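Local coordinates for protein endoglucanase (Thermotoga maritima, PDB 1VHO) that is probably a metal-dependent aminopeptidase of the M42 family, despite its name, and is expected to bind two divalent metal cations per subunit, at residues S99-Y104 / G112-L117; Q81-E86 / I136-S141; V253-L258 / G295-L300. One frame throughout, in Å; residues are numbered along the deposited sequence.

Overall arrangement
The three contacts fall in two separate parts of the chain. Interactions 1 and 2 belong to the same six-stranded antiparallel sheet. Their centres lie about 8 Å apart, and interaction 1 falls between the two halves of interaction 2 in sequence. They touch where 112-117 runs past 136-141 and the start of 81-86: Gly-115 N lies 2.8 Å from Phe-137 O, probably a hydrogen bond, and Leu-117 packs on Phe-82. Interaction 3 is in the eight-stranded mixed sheet, with its centre about 42 Å from that of interaction 1 and about 46 Å from that of interaction 2. It alone approaches the predicted metal site, with the Leu-300 side chain about 4 Å from that of Asp-227.

Interaction 1: residues S99-Y104 / G112-L117; sequences SKVRIY and GVIGML
Val-101 and Ile-114 make the tight apolar part of this contact. Their side chains cross at about a right angle, and Val-101 CG1 lies 3.6 Å from Ile-114 CD1. Val-101 CG1 stands beside its own backbone N (chi1 -69°), on the side where Ile-114 arrives. The other branch, CG2, rests against the Gly-112 carbonyl, 3.6 Å from its O. Backbone bonds close the ladder. Val-101 and Gly-112 form an antiparallel hydrogen-bonded pair: Val-101 N donates to Gly-112 O at 2.9 Å, and Gly-112 N donates back to Val-101 O. One step on, Ile-114 N reaches Ser-99 O at 2.8 Å in a nearly straight bond. Lys-100 and Val-113 are the non-hydrogen-bonded pair between these links.

The sheet face carrying Lys-100 and Val-113 is looser and more exposed. Lys-100 CG comes no closer than 4.2 Å to Val-113 CG2. Ser-99 also lies at the solvent edge. Its OG sits 3.5 Å from Val-113 CG1, and a water joins it to Ile-114 O, to which the water donates. Beyond the ladder, Val-113 to Met-116 form a type II beta turn, with Gly-115 at positive phi.

The contact is the open end of the beta hairpin of strands 100-105 and 108-113. Strand 108-113 is an outermost strand, within this chain, of its antiparallel sheet. Strand 152-155 flanks 100-105 on its other side, where Arg-102 bonds to Val-154 through the backbone and Ile-103 packs on Ala-153.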
loop_
_atom_site.group_PDB
_atom_site.type_symbol
_atom_site.label_atom_id
_atom_site.label_comp_id
_atom_site.label_asym_id
_atom_site.label_seq_id
_atom_site.Cartn_x
_atom_site.Cartn_y
_atom_site.Cartn_z
ATOM N N SER A 99 -18.415 -4.513 -0.563
ATOM C CA SER A 99 -19.832 -4.728 -0.183
ATOM C C SER A 99 -20.141 -3.629 0.827
ATOM O O SER A 99 -20.757 -2.622 0.446
ATOM C CB SER A 99 -20.144 -6.128 0.248
ATOM O OG SER A 99 -21.404 -6.225 0.897
ATOM N N LYS A 100 -19.607 -3.739 2.044
ATOM C CA LYS A 100 -19.820 -2.682 3.042
ATOM C C LYS A 100 -18.896 -1.498 2.704
ATOM O O LYS A 100 -17.672 -1.638 2.460
ATOM C CB LYS A 100 -19.465 -3.186 4.453
ATOM C CG LYS A 100 -20.585 -4.064 5.095
ATOM C CD LYS A 100 -20.126 -4.632 6.467
ATOM C CE LYS A 100 -19.799 -3.501 7.422
ATOM N NZ LYS A 100 -19.439 -3.986 8.803
ATOM N N VAL A 101 -19.474 -0.296 2.758
ATOM C CA VAL A 101 -18.786 0.926 2.518
ATOM C C VAL A 101 -19.112 1.964 3.594
ATOM O O VAL A 101 -20.122 1.835 4.284
ATOM C CB VAL A 101 -19.058 1.627 1.159
ATOM C CG1 VAL A 101 -18.456 0.820 0.022
ATOM C CG2 VAL A 101 -20.586 1.837 0.965
ATOM N N ARG A 102 -18.157 2.855 3.813
ATOM C CA ARG A 102 -18.376 3.956 4.757
ATOM C C ARG A 102 -18.159 5.239 3.946
ATOM O O ARG A 102 -17.183 5.344 3.217
ATOM C CB ARG A 102 -17.567 3.929 6.033
ATOM C CG ARG A 102 -16.048 3.767 5.834
ATOM C CD ARG A 102 -15.451 3.363 7.204
ATOM N NE ARG A 102 -13.984 3.355 7.220
ATOM C CZ ARG A 102 -13.286 2.406 7.913
ATOM N NH1 ARG A 102 -13.924 1.424 8.581
ATOM N NH2 ARG A 102 -11.976 2.497 7.986
ATOM N N ILE A 103 -19.110 6.176 4.082
ATOM C CA ILE A 103 -19.049 7.378 3.251
ATOM C C ILE A 103 -18.892 8.649 4.060
ATOM O O ILE A 103 -19.633 8.850 5.039
ATOM C CB ILE A 103 -20.383 7.472 2.434
ATOM C CG1 ILE A 103 -20.710 6.157 1.754
ATOM C CG2 ILE A 103 -20.226 8.617 1.397
ATOM C CD1 ILE A 103 -21.971 6.157 0.867
ATOM N N TYR A 104 -17.903 9.457 3.689
ATOM C CA TYR A 104 -17.676 10.702 4.387
ATOM C C TYR A 104 -18.684 11.740 3.927
ATOM O O TYR A 104 -18.731 12.056 2.730
ATOM C CB TYR A 104 -16.243 11.240 4.114
ATOM C CG TYR A 104 -15.247 10.362 4.882
ATOM C CD1 TYR A 104 -14.672 9.247 4.309
ATOM C CD2 TYR A 104 -14.939 10.714 6.196
ATOM C CE1 TYR A 104 -13.799 8.444 5.035
ATOM C CE2 TYR A 104 -14.020 9.953 6.919
ATOM C CZ TYR A 104 -13.493 8.807 6.327
ATOM O OH TYR A 104 -12.644 8.030 7.091
ATOM N N GLY A 112 -23.024 1.837 4.698
ATOM C CA GLY A 112 -24.076 1.159 3.926
ATOM C C GLY A 112 -23.464 -0.003 3.189
ATOM O O GLY A 112 -22.275 -0.291 3.349
ATOM N N VAL A 113 -24.305 -0.670 2.404
ATOM C CA VAL A 113 -23.893 -1.830 1.650
ATOM C C VAL A 113 -24.203 -1.627 0.172
ATOM O O VAL A 113 -25.345 -1.286 -0.168
ATOM C CB VAL A 113 -24.701 -3.061 2.145
ATOM C CG1 VAL A 113 -24.350 -4.312 1.344
ATOM C CG2 VAL A 113 -24.458 -3.294 3.636
ATOM N N ILE A 114 -23.160 -1.757 -0.652
ATOM C CA ILE A 114 -23.321 -1.581 -2.092
ATOM C C ILE A 114 -24.341 -2.567 -2.657
ATOM O O ILE A 114 -24.383 -3.772 -2.320
ATOM C CB ILE A 114 -21.974 -1.780 -2.820
ATOM C CG1 ILE A 114 -21.034 -0.599 -2.503
ATOM C CG2 ILE A 114 -22.190 -1.906 -4.329
ATOM C CD1 ILE A 114 -19.632 -0.851 -3.002
ATOM N N GLY A 115 -25.314 -2.031 -3.399
ATOM C CA GLY A 115 -26.336 -2.790 -4.046
ATOM C C GLY A 115 -27.469 -3.298 -3.185
ATOM O O GLY A 115 -28.389 -3.939 -3.701
HETATM N N MSE A 116 -27.482 -3.003 -1.872
HETATM C CA MSE A 116 -28.522 -3.463 -1.024
HETATM C C MSE A 116 -29.757 -2.563 -1.097
HETATM O O MSE A 116 -29.646 -1.384 -0.852
HETATM C CB MSE A 116 -28.071 -3.505 0.472
HETATM C CG MSE A 116 -29.187 -4.173 1.335
HETATM SE SE MSE A 116 -28.417 -4.298 3.154
HETATM C CE MSE A 116 -28.735 -2.589 3.767
ATOM N N LEU A 117 -30.936 -3.142 -1.292
ATOM C CA LEU A 117 -32.152 -2.333 -1.302
ATOM C C LEU A 117 -32.804 -2.383 0.086
ATOM O O LEU A 117 -32.764 -3.432 0.738
ATOM C CB LEU A 117 -33.217 -2.971 -2.258
ATOM C CG LEU A 117 -32.780 -2.993 -3.742
ATOM C CD1 LEU A 117 -33.767 -3.781 -4.598
ATOM C CD2 LEU A 117 -32.600 -1.573 -4.229
HETATM O O HOH W 1 -22.833 -6.042 -1.577
#

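Interaction 2: residues Q81-E86 / I136-S141; sequences QFARLE and IFVDLS
The Phe-82 and Phe-137 side chains leave the sheet together, but their ring planes are turned 86° apart and meet obliquely. Phe-82 CD1 is 3.7 Å from Phe-137 CD1. One face of the Phe-82 ring is covered by Gln-81 CG, which lies over its centre. Val-138 O lies at the edge of that ring, near its plane. The Asp-139 carboxylate is turned 63° from the ring and reaches it obliquely, with OD2 near CE1.

Gln-81 CG sits between its backbone N and carbonyl carbon (chi1 68°), and the extended chain beyond it carries the amide to Asp-139. Gln-81 NE2 donates to Asp-139 OD1 at 3.0 Å, almost straight and in the amide plane, on the syn side but tilted from the carboxylate plane. OD1 also accepts from Ser-141 N, closing an Asx turn, and from Ser-141 OG, which comes from above the carboxylate plane. Three donors thus grip one oxygen, while OD2 takes the backbone N of Ala-118. With an alanine for Asp-139, the Gln-81 amide, Ser-141 hydroxyl and Ala-118 N would probably lose this acceptor, along with the Asx turn.

In the antiparallel backbones, Ala-83 and Val-138 exchange two hydrogen bonds, and Leu-85 N gives another to Ile-136 O at 2.8 Å. Past Asp-139, Leu-140 N donates to Gln-81 O at 2.7 Å. Leu-140 CD1 is 3.4 Å from Ala-83 CB, unusually close, but the Leu-140 rotamer is uncommon and the fit doubtful. Leu-85 CB meets Ile-136 CG2 at 3.7 Å.

Arg-84 turns its guanidinium to a salt bridge with Glu-135. Within this chain, strand 137-139 is outermost in the six-stranded sheet, next to 82-87, with 73-79 beyond. Leu-85 packs there on Phe-73 and Val-75, and Leu-140 reaches past Ala-83 to Val-78.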
loop_
_atom_site.group_PDB
_atom_site.type_symbol
_atom_site.label_atom_id
_atom_site.label_comp_id
_atom_site.label_asym_id
_atom_site.label_seq_id
_atom_site.Cartn_x
_atom_site.Cartn_y
_atom_site.Cartn_z
ATOM N N GLN A 81 -34.244 7.543 -4.616
ATOM C CA GLN A 81 -33.612 7.059 -3.390
ATOM C C GLN A 81 -32.276 6.394 -3.657
ATOM O O GLN A 81 -31.682 5.838 -2.721
ATOM C CB GLN A 81 -34.555 6.101 -2.649
ATOM C CG GLN A 81 -34.786 4.800 -3.346
ATOM C CD GLN A 81 -35.874 3.940 -2.727
ATOM O OE1 GLN A 81 -36.970 3.928 -3.286
ATOM N NE2 GLN A 81 -35.615 3.154 -1.682
ATOM N N PHE A 82 -31.739 6.429 -4.880
ATOM C CA PHE A 82 -30.481 5.741 -5.139
ATOM C C PHE A 82 -29.308 6.646 -5.470
ATOM O O PHE A 82 -29.357 7.527 -6.343
ATOM C CB PHE A 82 -30.653 4.660 -6.214
ATOM C CG PHE A 82 -31.773 3.690 -5.925
ATOM C CD1 PHE A 82 -31.668 2.737 -4.924
ATOM C CD2 PHE A 82 -32.967 3.750 -6.651
ATOM C CE1 PHE A 82 -32.695 1.871 -4.626
ATOM C CE2 PHE A 82 -34.005 2.895 -6.357
ATOM C CZ PHE A 82 -33.883 1.935 -5.352
ATOM N N ALA A 83 -28.213 6.506 -4.717
ATOM C CA ALA A 83 -27.000 7.290 -5.011
ATOM C C ALA A 83 -26.059 6.370 -5.796
ATOM O O ALA A 83 -25.768 5.222 -5.386
ATOM C CB ALA A 83 -26.303 7.807 -3.787
ATOM N N ARG A 84 -25.527 6.880 -6.901
ATOM C CA ARG A 84 -24.609 6.097 -7.711
ATOM C C ARG A 84 -23.149 6.381 -7.299
ATOM O O ARG A 84 -22.855 7.533 -7.022
ATOM C CB ARG A 84 -24.762 6.488 -9.211
ATOM C CG ARG A 84 -23.630 5.856 -10.020
ATOM C CD ARG A 84 -23.657 6.298 -11.465
ATOM N NE ARG A 84 -24.635 5.532 -12.245
ATOM C CZ ARG A 84 -25.046 5.944 -13.443
ATOM N NH1 ARG A 84 -24.571 7.082 -13.960
ATOM N NH2 ARG A 84 -25.939 5.222 -14.101
ATOM N N LEU A 85 -22.310 5.357 -7.235
ATOM C CA LEU A 85 -20.915 5.554 -6.855
ATOM C C LEU A 85 -19.978 5.214 -8.024
ATOM O O LEU A 85 -20.217 4.189 -8.664
ATOM C CB LEU A 85 -20.504 4.595 -5.719
ATOM C CG LEU A 85 -21.285 4.706 -4.403
ATOM C CD1 LEU A 85 -20.722 3.696 -3.387
ATOM C CD2 LEU A 85 -21.179 6.105 -3.837
ATOM N N GLU A 86 -18.970 6.024 -8.257
ATOM C CA GLU A 86 -17.988 5.780 -9.291
ATOM C C GLU A 86 -16.605 5.632 -8.657
ATOM O O GLU A 86 -16.303 6.387 -7.755
ATOM C CB GLU A 86 -17.935 6.998 -10.269
ATOM C CG GLU A 86 -19.182 6.968 -11.137
ATOM C CD GLU A 86 -19.165 7.888 -12.329
ATOM O OE1 GLU A 86 -20.128 7.788 -13.117
ATOM O OE2 GLU A 86 -18.219 8.699 -12.477
ATOM N N ILE A 136 -23.021 0.773 -9.526
ATOM C CA ILE A 136 -22.631 0.658 -8.108
ATOM C C ILE A 136 -23.522 1.666 -7.373
ATOM O O ILE A 136 -23.421 2.836 -7.681
ATOM C CB ILE A 136 -21.179 1.134 -7.905
ATOM C CG1 ILE A 136 -20.256 0.372 -8.866
ATOM C CG2 ILE A 136 -20.727 0.936 -6.455
ATOM C CD1 ILE A 136 -20.437 -1.111 -8.790
ATOM N N PHE A 137 -24.367 1.212 -6.458
ATOM C CA PHE A 137 -25.224 2.186 -5.794
ATOM C C PHE A 137 -25.470 1.846 -4.331
ATOM O O PHE A 137 -25.196 0.741 -3.889
ATOM C CB PHE A 137 -26.623 2.213 -6.493
ATOM C CG PHE A 137 -27.462 1.006 -6.292
ATOM C CD1 PHE A 137 -28.416 0.945 -5.276
ATOM C CD2 PHE A 137 -27.306 -0.128 -7.087
ATOM C CE1 PHE A 137 -29.171 -0.189 -5.080
ATOM C CE2 PHE A 137 -28.059 -1.272 -6.911
ATOM C CZ PHE A 137 -29.005 -1.305 -5.879
ATOM N N VAL A 138 -26.022 2.820 -3.618
ATOM C CA VAL A 138 -26.446 2.603 -2.233
ATOM C C VAL A 138 -27.868 3.172 -2.158
ATOM O O VAL A 138 -28.163 4.087 -2.966
ATOM C CB VAL A 138 -25.555 3.175 -1.153
ATOM C CG1 VAL A 138 -24.228 2.380 -1.148
ATOM C CG2 VAL A 138 -25.308 4.669 -1.253
ATOM N N ASP A 139 -28.713 2.555 -1.363
ATOM C CA ASP A 139 -30.109 2.973 -1.181
ATOM C C ASP A 139 -30.132 4.026 -0.074
ATOM O O ASP A 139 -29.913 3.703 1.102
ATOM C CB ASP A 139 -30.964 1.746 -0.842
ATOM C CG ASP A 139 -32.468 2.013 -0.789
ATOM O OD1 ASP A 139 -32.864 3.139 -0.435
ATOM O OD2 ASP A 139 -33.211 1.047 -1.051
ATOM N N LEU A 140 -30.335 5.273 -0.438
ATOM C CA LEU A 140 -30.363 6.431 0.451
ATOM C C LEU A 140 -31.408 6.413 1.529
ATOM O O LEU A 140 -31.232 7.045 2.587
ATOM C CB LEU A 140 -30.520 7.713 -0.365
ATOM C CG LEU A 140 -29.275 8.476 -0.805
ATOM C CD1 LEU A 140 -28.021 7.621 -0.849
ATOM C CD2 LEU A 140 -29.536 9.129 -2.158
ATOM N N SER A 141 -32.486 5.625 1.372
ATOM C CA SER A 141 -33.510 5.565 2.400
ATOM C C SER A 141 -32.965 4.855 3.631
ATOM O O SER A 141 -33.625 4.875 4.675
ATOM C CB SER A 141 -34.776 4.877 1.863
ATOM O OG SER A 141 -34.504 3.520 1.668
#

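Interaction 3: residues V253-L258 / G295-L300; sequences VVDRNL and GVRTSL
Asp-255 extends its carboxylate with CG opposite the backbone N (chi1 -178°), and Arg-297 brings its CG round beside its own N (chi1 -60°). These turns set Asp-255 OD2 against the aliphatic part of Arg-297, at a slant. Asp-255 OD2 is 3.3 Å from Arg-297 CG and nearly as close to CD. The charged ends are not in contact: Asp-255 OD2 stays 4.9 Å from Arg-297 NE. Opposite charges at that distance may still attract weakly. The carboxylate and guanidinium planes are 77° apart.

The other oxygen has a separate task. Asp-255 is the N-cap of helix 256-268, and its OD1 accepts from Leu-258 N at 2.9 Å. The Asp-255 backbone N gives the direct link between the segments, a nearly straight hydrogen bond to Thr-298 O at 2.8 Å, in the carbonyl plane. A water adds a bridge from Val-253 O to Thr-298 N.

Leu-258 reaches the strand with both methyls. CD2 lies 3.5 Å from Arg-297 O, and CD1 meets the edge of the guanidinium, 3.9 Å from NH1. Val-254 lies over the strand backbone, its CB 3.5 Å from Thr-298 O; its approach to the Leu-300 side chain is looser. The Thr-298 side chain points away from this contact, and its OG1 donates to Val-296 O.

The contact joins the first turn of helix 256-268 to strand 297-304 of the mixed sheet. Val-259 and Ile-262 of that helix pack on Ser-299. Gly-295 ends helix 289-293 in a Schellman motif. Strands 222-229 and 247-249 flank 297-304, and Leu-300 packs on Asp-227, a predicted zinc ligand.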
loop_
_atom_site.group_PDB
_atom_site.type_symbol
_atom_site.label_atom_id
_atom_site.label_comp_id
_atom_site.label_asym_id
_atom_site.label_seq_id
_atom_site.Cartn_x
_atom_site.Cartn_y
_atom_site.Cartn_z
ATOM N N VAL A 253 13.229 -5.762 -15.824
ATOM C CA VAL A 253 13.586 -4.387 -15.413
ATOM C C VAL A 253 14.534 -4.349 -14.234
ATOM O O VAL A 253 15.333 -3.418 -14.098
ATOM C CB VAL A 253 12.318 -3.565 -15.104
ATOM C CG1 VAL A 253 11.339 -3.676 -16.286
ATOM C CG2 VAL A 253 11.627 -4.012 -13.835
ATOM N N VAL A 254 14.567 -5.424 -13.414
ATOM C CA VAL A 254 15.473 -5.361 -12.273
ATOM C C VAL A 254 16.944 -5.462 -12.635
ATOM O O VAL A 254 17.307 -6.059 -13.653
ATOM C CB VAL A 254 15.151 -6.409 -11.201
ATOM C CG1 VAL A 254 13.664 -6.313 -10.823
ATOM C CG2 VAL A 254 15.491 -7.817 -11.651
ATOM N N ASP A 255 17.748 -4.850 -11.766
ATOM C CA ASP A 255 19.212 -4.962 -11.964
ATOM C C ASP A 255 19.586 -6.284 -11.292
ATOM O O ASP A 255 19.702 -6.361 -10.070
ATOM C CB ASP A 255 19.902 -3.761 -11.387
ATOM C CG ASP A 255 21.407 -3.749 -11.577
ATOM O OD1 ASP A 255 22.104 -4.655 -11.070
ATOM O OD2 ASP A 255 21.909 -2.801 -12.205
ATOM N N ARG A 256 19.825 -7.343 -12.095
ATOM C CA ARG A 256 20.099 -8.659 -11.500
ATOM C C ARG A 256 21.319 -8.711 -10.616
ATOM O O ARG A 256 21.355 -9.536 -9.693
ATOM C CB ARG A 256 20.129 -9.738 -12.602
ATOM C CG ARG A 256 20.219 -11.153 -12.047
ATOM C CD ARG A 256 18.930 -11.619 -11.397
ATOM N NE ARG A 256 19.071 -12.912 -10.749
ATOM C CZ ARG A 256 19.710 -13.252 -9.661
ATOM N NH1 ARG A 256 20.383 -12.348 -8.933
ATOM N NH2 ARG A 256 19.686 -14.521 -9.235
ATOM N N ASN A 257 22.321 -7.873 -10.842
ATOM C CA ASN A 257 23.521 -7.876 -9.992
ATOM C C ASN A 257 23.189 -7.277 -8.631
ATOM O O ASN A 257 23.665 -7.738 -7.604
ATOM C CB ASN A 257 24.649 -7.061 -10.634
ATOM C CG ASN A 257 25.889 -7.018 -9.766
ATOM O OD1 ASN A 257 26.483 -5.955 -9.534
ATOM N ND2 ASN A 257 26.306 -8.166 -9.236
ATOM N N LEU A 258 22.433 -6.191 -8.610
ATOM C CA LEU A 258 22.010 -5.597 -7.306
ATOM C C LEU A 258 21.173 -6.630 -6.566
ATOM O O LEU A 258 21.353 -6.943 -5.384
ATOM C CB LEU A 258 21.152 -4.355 -7.587
ATOM C CG LEU A 258 20.371 -3.785 -6.377
ATOM C CD1 LEU A 258 21.339 -3.378 -5.287
ATOM C CD2 LEU A 258 19.478 -2.615 -6.785
ATOM N N GLY A 295 18.806 5.646 -15.005
ATOM C CA GLY A 295 19.880 4.745 -14.630
ATOM C C GLY A 295 19.924 4.283 -13.190
ATOM O O GLY A 295 20.984 3.831 -12.709
ATOM N N VAL A 296 18.813 4.353 -12.440
ATOM C CA VAL A 296 18.876 3.894 -11.042
ATOM C C VAL A 296 18.840 2.370 -10.979
ATOM O O VAL A 296 17.861 1.802 -11.480
ATOM C CB VAL A 296 17.693 4.480 -10.234
ATOM C CG1 VAL A 296 17.697 3.945 -8.804
ATOM C CG2 VAL A 296 17.765 5.992 -10.216
ATOM N N ARG A 297 19.838 1.725 -10.401
ATOM C CA ARG A 297 19.795 0.252 -10.306
ATOM C C ARG A 297 18.597 -0.084 -9.380
ATOM O O ARG A 297 18.630 0.400 -8.253
ATOM C CB ARG A 297 21.087 -0.297 -9.763
ATOM C CG ARG A 297 22.283 0.094 -10.676
ATOM C CD ARG A 297 23.569 -0.563 -10.184
ATOM N NE ARG A 297 24.247 0.250 -9.196
ATOM C CZ ARG A 297 24.084 0.208 -7.886
ATOM N NH1 ARG A 297 23.226 -0.659 -7.365
ATOM N NH2 ARG A 297 24.771 1.033 -7.106
ATOM N N THR A 298 17.666 -0.884 -9.874
ATOM C CA THR A 298 16.465 -1.170 -9.102
ATOM C C THR A 298 16.147 -2.630 -8.860
ATOM O O THR A 298 16.460 -3.551 -9.614
ATOM C CB THR A 298 15.247 -0.505 -9.790
ATOM O OG1 THR A 298 15.514 0.883 -10.086
ATOM C CG2 THR A 298 14.030 -0.487 -8.864
ATOM N N SER A 299 15.553 -2.868 -7.683
ATOM C CA SER A 299 15.114 -4.183 -7.274
ATOM C C SER A 299 13.624 -4.102 -6.895
ATOM O O SER A 299 13.221 -3.075 -6.333
ATOM C CB SER A 299 15.918 -4.678 -6.061
ATOM O OG SER A 299 15.308 -5.877 -5.563
ATOM N N LEU A 300 12.849 -5.126 -7.190
ATOM C CA LEU A 300 11.446 -5.212 -6.815
ATOM C C LEU A 300 11.316 -6.336 -5.785
ATOM O O LEU A 300 11.799 -7.448 -6.004
ATOM C CB LEU A 300 10.544 -5.558 -7.994
ATOM C CG LEU A 300 9.037 -5.758 -7.625
ATOM C CD1 LEU A 300 8.455 -4.354 -7.416
ATOM C CD2 LEU A 300 8.381 -6.475 -8.786
HETATM O O HOH W 2 17.253 -1.742 -12.600
#